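Local coordinates for probable spore coat polysaccharide biosynthesis protein E (Chromobacterium violaceum ATCC 12472, PDB 3G8R) that probably belongs to an N-acylneuraminate-9-phosphate synthase, of which this part, a TIM barrel with a SAF domain, holds a zinc ion, at residues Gly18-Gly23 against Gln81-Glu86; Leu50-His55 against Asp100-Asp105. One frame throughout, in Å; residues are numbered along the deposited sequence.

Contact 1 (Gly18-Gly23 against Gln81-Glu86); sequences GNVEHG and QKLVAE
Leu83 reaches from helix 77-89 to Val20 and Gly23, which lie where the chain turns into helix 21-33. The backbones come nearest at Val20 and Leu83, whose CA atoms are 7.2 Å apart. From CB the Leu83 side chain sets out beside the opposing segment rather than straight at it; CG, anti to the carbonyl carbon (chi1 -74°), is 4.7 Å from Val20 CG1, too far to touch, and serves to carry CD2 forward. At the tip the two methyls part. CD1 continues the chain in extended form, anti to CA (chi2 172°), and makes no close contact with Gly18-Gly23. CD2 does the touching: it lies 3.8 Å from Gly23 C, 3.9 Å from Gly23 O and 4.0 Å from Val20 O, so it rests on main-chain atoms. The nearest side-chain atom is Val20 CG1, at 4.3 Å from Leu83 CD2. Val20 itself points its CB toward the helix. No hydrogen bond crosses the gap; the contact is a small van der Waals one, with one methyl pair. The turn presenting Val20 is tied by a capping bond, His22 N to Asn19 OD1 at 3.1 Å; it is nearly straight at the hydrogen (170°), but the donor stands well above the amide carbonyl plane of Asn19 and not on a lone pair. Around the pair, Val24 and Met12 also touch Leu83, Leu75 touches Val20, and one turn on, Glu86 forms a salt bridge with Arg28 of helix 21-33. Helices 21-33 and 77-89 follow the first and second strands of the closed eight-stranded parallel sheet, and contact between such successive outer helices belongs to the TIM-barrel fold of the NeuB family.

Contact 2 (Leu50-His55 against Asp100-Asp105); sequences LDTFIH and DEESVD
The carboxylate of Asp100 meets the rim of the Phe53 ring almost at a right angle: the two planes stand 89° apart, and OD2 lies near the ring plane, 3.6 Å from Phe53 CD2. The oxygen thus faces the weakly positive ring hydrogens instead of the electron-rich face. Phe53 presents this edge because its ring swings out anti to the backbone N (chi1 -170°), while Asp100, pointing its CB at the helix from the other segment, runs slantwise to it. Thr52 flanks the same oxygen. Its hydroxyl sits between the backbone N and the carbonyl carbon (chi1 50°), which brings OG1 to 3.5 Å from Asp100 OD2, a near approach without a hydrogen bond. The polar partner of this hydroxyl is instead Asn49 O, just before the helix. The other carboxylate oxygen is more firmly engaged. Asp100 OD1 accepts from Ser103 OG over 3.0 Å through the lone pair that points away from OD2, and Asn49 N donates to OD1 as well; two bonds to one oxygen would steady the carboxylate and with it the OD2 edge contact. Farther out, Thr52 CG2 lies 4.4 Å from Glu102 OE2. The short helix 50-53 comes two residues after barrel strand 40-47, and Asp100 occupies the N-cap position of helix 101-109, which follows the adjacent strand 93-98; the contact therefore joins successive loop regions at the C-terminal ends of the strands. Phe53 also stacks on Phe303 of the second subunit, and Glu101 forms a salt bridge with Arg280 of that subunit. Helix 125-132 borders Glu101 and Val104, and Pro98 of strand 93-98 touches Ser103 and Val104.

Overall arrangement
Contacts 1 and 2 join parts that follow successive strands of the same TIM barrel, with centres about 20 Å apart and nearest atoms about 9 Å apart, so they do not touch. Contact 1 ties the elements after the first and second strands, contact 2 those after the second and third. The former is buried and without polar bonds across it, and neither of its segments is touched by another chain. Contact 2, only partly buried, is polar and aromatic, and the second subunit packs on it. Neither includes the zinc ligands His202 and His225; the Phe53 side chain is about 13 Å from the zinc ion.

Contact 1 (Gly18-Gly23 against Gln81-Glu86)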
loop_
_atom_site.group_PDB
_atom_site.type_symbol
_atom_site.label_atom_id
_atom_site.label_comp_id
_atom_site.label_asym_id
_atom_site.label_seq_id
_atom_site.Cartn_x
_atom_site.Cartn_y
_atom_site.Cartn_z
ATOM N N GLY A 18 7.199 -12.915 -34.303
ATOM C CA GLY A 18 7.212 -14.000 -35.276
ATOM C C GLY A 18 8.553 -14.714 -35.399
ATOM O O GLY A 18 8.702 -15.640 -36.226
ATOM N N ASN A 19 9.525 -14.314 -34.577
ATOM C CA ASN A 19 10.913 -14.760 -34.740
ATOM C C ASN A 19 11.473 -15.424 -33.478
ATOM O O ASN A 19 11.500 -14.788 -32.441
ATOM C CB ASN A 19 11.786 -13.566 -35.176
ATOM C CG ASN A 19 13.259 -13.928 -35.347
ATOM O OD1 ASN A 19 13.756 -14.887 -34.746
ATOM N ND2 ASN A 19 13.973 -13.135 -36.148
ATOM N N VAL A 20 11.943 -16.675 -33.583
ATOM C CA VAL A 20 12.455 -17.429 -32.427
ATOM C C VAL A 20 13.829 -17.015 -31.901
ATOM O O VAL A 20 14.011 -16.879 -30.698
ATOM C CB VAL A 20 12.505 -18.941 -32.696
ATOM C CG1 VAL A 20 13.332 -19.664 -31.599
ATOM C CG2 VAL A 20 11.111 -19.504 -32.781
ATOM N N GLU A 21 14.806 -16.885 -32.793
ATOM C CA GLU A 21 16.111 -16.351 -32.440
ATOM C C GLU A 21 15.853 -15.130 -31.547
ATOM O O GLU A 21 16.386 -15.027 -30.424
ATOM C CB GLU A 21 16.820 -15.920 -33.727
ATOM C CG GLU A 21 18.247 -16.410 -33.928
ATOM C CD GLU A 21 18.719 -16.224 -35.385
ATOM O OE1 GLU A 21 19.040 -15.077 -35.786
ATOM O OE2 GLU A 21 18.766 -17.230 -36.133
ATOM N N HIS A 22 15.011 -14.222 -32.043
ATOM C CA HIS A 22 14.582 -13.050 -31.272
ATOM C C HIS A 22 13.448 -13.465 -30.361
ATOM O O HIS A 22 12.345 -13.720 -30.806
ATOM C CB HIS A 22 14.096 -11.940 -32.211
ATOM C CG HIS A 22 13.723 -10.678 -31.502
ATOM N ND1 HIS A 22 12.416 -10.350 -31.202
ATOM C CD2 HIS A 22 14.491 -9.675 -31.010
ATOM C CE1 HIS A 22 12.398 -9.195 -30.559
ATOM N NE2 HIS A 22 13.642 -8.762 -30.436
ATOM N N GLY A 23 13.691 -13.554 -29.082
ATOM C CA GLY A 23 12.720 -14.260 -28.279
ATOM C C GLY A 23 13.551 -15.201 -27.466
ATOM O O GLY A 23 13.366 -15.327 -26.260
ATOM N N GLN A 81 7.681 -24.797 -28.640
ATOM C CA GLN A 81 8.369 -25.718 -27.724
ATOM C C GLN A 81 9.814 -25.295 -27.548
ATOM O O GLN A 81 10.393 -25.513 -26.492
ATOM C CB GLN A 81 8.289 -27.172 -28.208
ATOM C CG GLN A 81 9.070 -28.222 -27.351
ATOM C CD GLN A 81 8.317 -28.727 -26.096
ATOM O OE1 GLN A 81 7.352 -29.498 -26.198
ATOM N NE2 GLN A 81 8.785 -28.317 -24.914
ATOM N N LYS A 82 10.400 -24.688 -28.579
ATOM C CA LYS A 82 11.792 -24.229 -28.489
ATOM C C LYS A 82 11.925 -23.134 -27.432
ATOM O O LYS A 82 12.890 -23.118 -26.665
ATOM C CB LYS A 82 12.327 -23.737 -29.844
ATOM C CG LYS A 82 13.610 -24.443 -30.321
ATOM C CD LYS A 82 14.936 -23.736 -29.929
ATOM C CE LYS A 82 15.377 -23.978 -28.453
ATOM N NZ LYS A 82 15.359 -25.424 -28.045
ATOM N N LEU A 83 10.941 -22.238 -27.367
ATOM C CA LEU A 83 11.012 -21.108 -26.434
ATOM C C LEU A 83 10.847 -21.584 -25.010
ATOM O O LEU A 83 11.597 -21.178 -24.127
ATOM C CB LEU A 83 9.983 -20.027 -26.773
ATOM C CG LEU A 83 10.371 -19.224 -28.010
ATOM C CD1 LEU A 83 9.248 -18.295 -28.430
ATOM C CD2 LEU A 83 11.692 -18.468 -27.801
ATOM N N VAL A 84 9.893 -22.477 -24.787
ATOM C CA VAL A 84 9.780 -23.117 -23.493
ATOM C C VAL A 84 11.122 -23.706 -23.087
ATOM O O VAL A 84 11.534 -23.614 -21.929
ATOM C CB VAL A 84 8.743 -24.238 -23.524
ATOM C CG1 VAL A 84 8.751 -25.023 -22.203
ATOM C CG2 VAL A 84 7.359 -23.668 -23.851
ATOM N N ALA A 85 11.808 -24.291 -24.059
ATOM C CA ALA A 85 13.045 -24.960 -23.795
ATOM C C ALA A 85 14.019 -23.980 -23.158
ATOM O O ALA A 85 14.518 -24.241 -22.058
ATOM C CB ALA A 85 13.581 -25.542 -25.055
ATOM N N GLU A 86 14.251 -22.843 -23.813
ATOM C CA GLU A 86 15.061 -21.771 -23.232
ATOM C C GLU A 86 14.470 -21.276 -21.907
ATOM O O GLU A 86 15.150 -21.339 -20.881
ATOM C CB GLU A 86 15.243 -20.589 -24.189
ATOM C CG GLU A 86 16.379 -20.731 -25.211
ATOM C CD GLU A 86 17.815 -20.638 -24.635
ATOM O OE1 GLU A 86 18.139 -19.630 -23.959
ATOM O OE2 GLU A 86 18.626 -21.573 -24.907
#

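Contact 2 (Leu50-His55 against Asp100-Asp105)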
loop_
_atom_site.group_PDB
_atom_site.type_symbol
_atom_site.label_atom_id
_atom_site.label_comp_id
_atom_site.label_asym_id
_atom_site.label_seq_id
_atom_site.Cartn_x
_atom_site.Cartn_y
_atom_site.Cartn_z
ATOM N N LEU A 50 -4.071 -20.674 -34.494
ATOM C CA LEU A 50 -4.423 -19.661 -35.475
ATOM C C LEU A 50 -5.309 -20.160 -36.606
ATOM O O LEU A 50 -6.098 -19.385 -37.156
ATOM C CB LEU A 50 -3.179 -18.947 -35.986
ATOM C CG LEU A 50 -3.086 -17.453 -35.610
ATOM C CD1 LEU A 50 -3.121 -17.171 -34.118
ATOM C CD2 LEU A 50 -1.836 -16.840 -36.223
ATOM N N ASP A 51 -5.194 -21.461 -36.911
ATOM C CA ASP A 51 -6.097 -22.179 -37.845
ATOM C C ASP A 51 -7.581 -22.061 -37.495
ATOM O O ASP A 51 -8.385 -21.653 -38.341
ATOM C CB ASP A 51 -5.737 -23.670 -37.914
ATOM C CG ASP A 51 -4.527 -23.960 -38.821
ATOM O OD1 ASP A 51 -4.169 -23.099 -39.683
ATOM O OD2 ASP A 51 -3.950 -25.075 -38.668
ATOM N N THR A 52 -7.918 -22.442 -36.259
ATOM C CA THR A 52 -9.281 -22.415 -35.750
ATOM C C THR A 52 -9.650 -21.007 -35.279
ATOM O O THR A 52 -10.791 -20.557 -35.433
ATOM C CB THR A 52 -9.466 -23.396 -34.543
ATOM O OG1 THR A 52 -8.428 -23.185 -33.580
ATOM C CG2 THR A 52 -9.420 -24.853 -34.987
ATOM N N PHE A 53 -8.672 -20.315 -34.709
ATOM C CA PHE A 53 -8.948 -19.154 -33.903
ATOM C C PHE A 53 -9.361 -17.960 -34.702
ATOM O O PHE A 53 -10.244 -17.199 -34.285
ATOM C CB PHE A 53 -7.739 -18.777 -33.060
ATOM C CG PHE A 53 -8.040 -17.730 -32.045
ATOM C CD1 PHE A 53 -7.660 -16.411 -32.265
ATOM C CD2 PHE A 53 -8.746 -18.051 -30.902
ATOM C CE1 PHE A 53 -7.950 -15.416 -31.339
ATOM C CE2 PHE A 53 -9.046 -17.086 -29.959
ATOM C CZ PHE A 53 -8.644 -15.751 -30.171
ATOM N N ILE A 54 -8.686 -17.759 -35.823
ATOM C CA ILE A 54 -9.047 -16.676 -36.714
ATOM C C ILE A 54 -10.009 -17.245 -37.720
ATOM O O ILE A 54 -9.676 -18.142 -38.497
ATOM C CB ILE A 54 -7.832 -16.059 -37.410
ATOM C CG1 ILE A 54 -6.821 -15.571 -36.354
ATOM C CG2 ILE A 54 -8.303 -14.968 -38.405
ATOM C CD1 ILE A 54 -5.769 -14.559 -36.847
ATOM N N HIS A 55 -11.219 -16.731 -37.690
ATOM C CA HIS A 55 -12.251 -17.293 -38.508
ATOM C C HIS A 55 -12.010 -17.057 -40.002
ATOM O O HIS A 55 -11.519 -15.994 -40.405
ATOM C CB HIS A 55 -13.597 -16.744 -38.097
ATOM C CG HIS A 55 -14.734 -17.466 -38.730
ATOM N ND1 HIS A 55 -15.416 -16.964 -39.812
ATOM C CD2 HIS A 55 -15.271 -18.678 -38.469
ATOM C CE1 HIS A 55 -16.353 -17.817 -40.171
ATOM N NE2 HIS A 55 -16.286 -18.866 -39.372
ATOM N N ASP A 100 -7.667 -21.107 -26.825
ATOM C CA ASP A 100 -8.418 -22.212 -27.455
ATOM C C ASP A 100 -8.429 -23.378 -26.518
ATOM O O ASP A 100 -7.523 -23.513 -25.706
ATOM C CB ASP A 100 -7.635 -22.791 -28.627
ATOM C CG ASP A 100 -7.604 -21.903 -29.796
ATOM O OD1 ASP A 100 -6.495 -21.469 -30.152
ATOM O OD2 ASP A 100 -8.671 -21.659 -30.393
ATOM N N GLU A 101 -9.381 -24.285 -26.697
ATOM C CA GLU A 101 -9.289 -25.559 -26.016
ATOM C C GLU A 101 -8.065 -26.276 -26.514
ATOM O O GLU A 101 -7.250 -26.735 -25.723
ATOM C CB GLU A 101 -10.547 -26.412 -26.191
ATOM C CG GLU A 101 -11.595 -25.847 -27.147
ATOM C CD GLU A 101 -12.333 -24.664 -26.555
ATOM O OE1 GLU A 101 -12.996 -24.825 -25.505
ATOM O OE2 GLU A 101 -12.220 -23.573 -27.150
ATOM N N GLU A 102 -7.915 -26.326 -27.829
ATOM C CA GLU A 102 -6.768 -26.997 -28.448
ATOM C C GLU A 102 -5.435 -26.460 -27.936
ATOM O O GLU A 102 -4.444 -27.188 -27.953
ATOM C CB GLU A 102 -6.818 -26.924 -29.986
ATOM C CG GLU A 102 -5.732 -27.768 -30.698
ATOM C CD GLU A 102 -6.018 -28.022 -32.189
ATOM O OE1 GLU A 102 -5.094 -28.485 -32.906
ATOM O OE2 GLU A 102 -7.162 -27.757 -32.640
ATOM N N SER A 103 -5.399 -25.203 -27.492
ATOM C CA SER A 103 -4.145 -24.642 -26.995
ATOM C C SER A 103 -3.841 -25.147 -25.589
ATOM O O SER A 103 -2.684 -25.273 -25.201
ATOM C CB SER A 103 -4.140 -23.112 -27.065
ATOM O OG SER A 103 -4.352 -22.682 -28.399
ATOM N N VAL A 104 -4.884 -25.461 -24.837
ATOM C CA VAL A 104 -4.687 -26.155 -23.579
ATOM C C VAL A 104 -4.004 -27.505 -23.839
ATOM O O VAL A 104 -3.040 -27.860 -23.145
ATOM C CB VAL A 104 -6.016 -26.399 -22.821
ATOM C CG1 VAL A 104 -5.777 -27.242 -21.557
ATOM C CG2 VAL A 104 -6.715 -25.087 -22.481
ATOM N N ASP A 105 -4.510 -28.249 -24.829
ATOM C CA ASP A 105 -3.954 -29.547 -25.172
ATOM C C ASP A 105 -2.479 -29.368 -25.386
ATOM O O ASP A 105 -1.651 -30.098 -24.816
ATOM C CB ASP A 105 -4.588 -30.077 -26.446
ATOM C CG ASP A 105 -5.967 -30.658 -26.209
ATOM O OD1 ASP A 105 -6.113 -31.449 -25.250
ATOM O OD2 ASP A 105 -6.902 -30.343 -26.990
#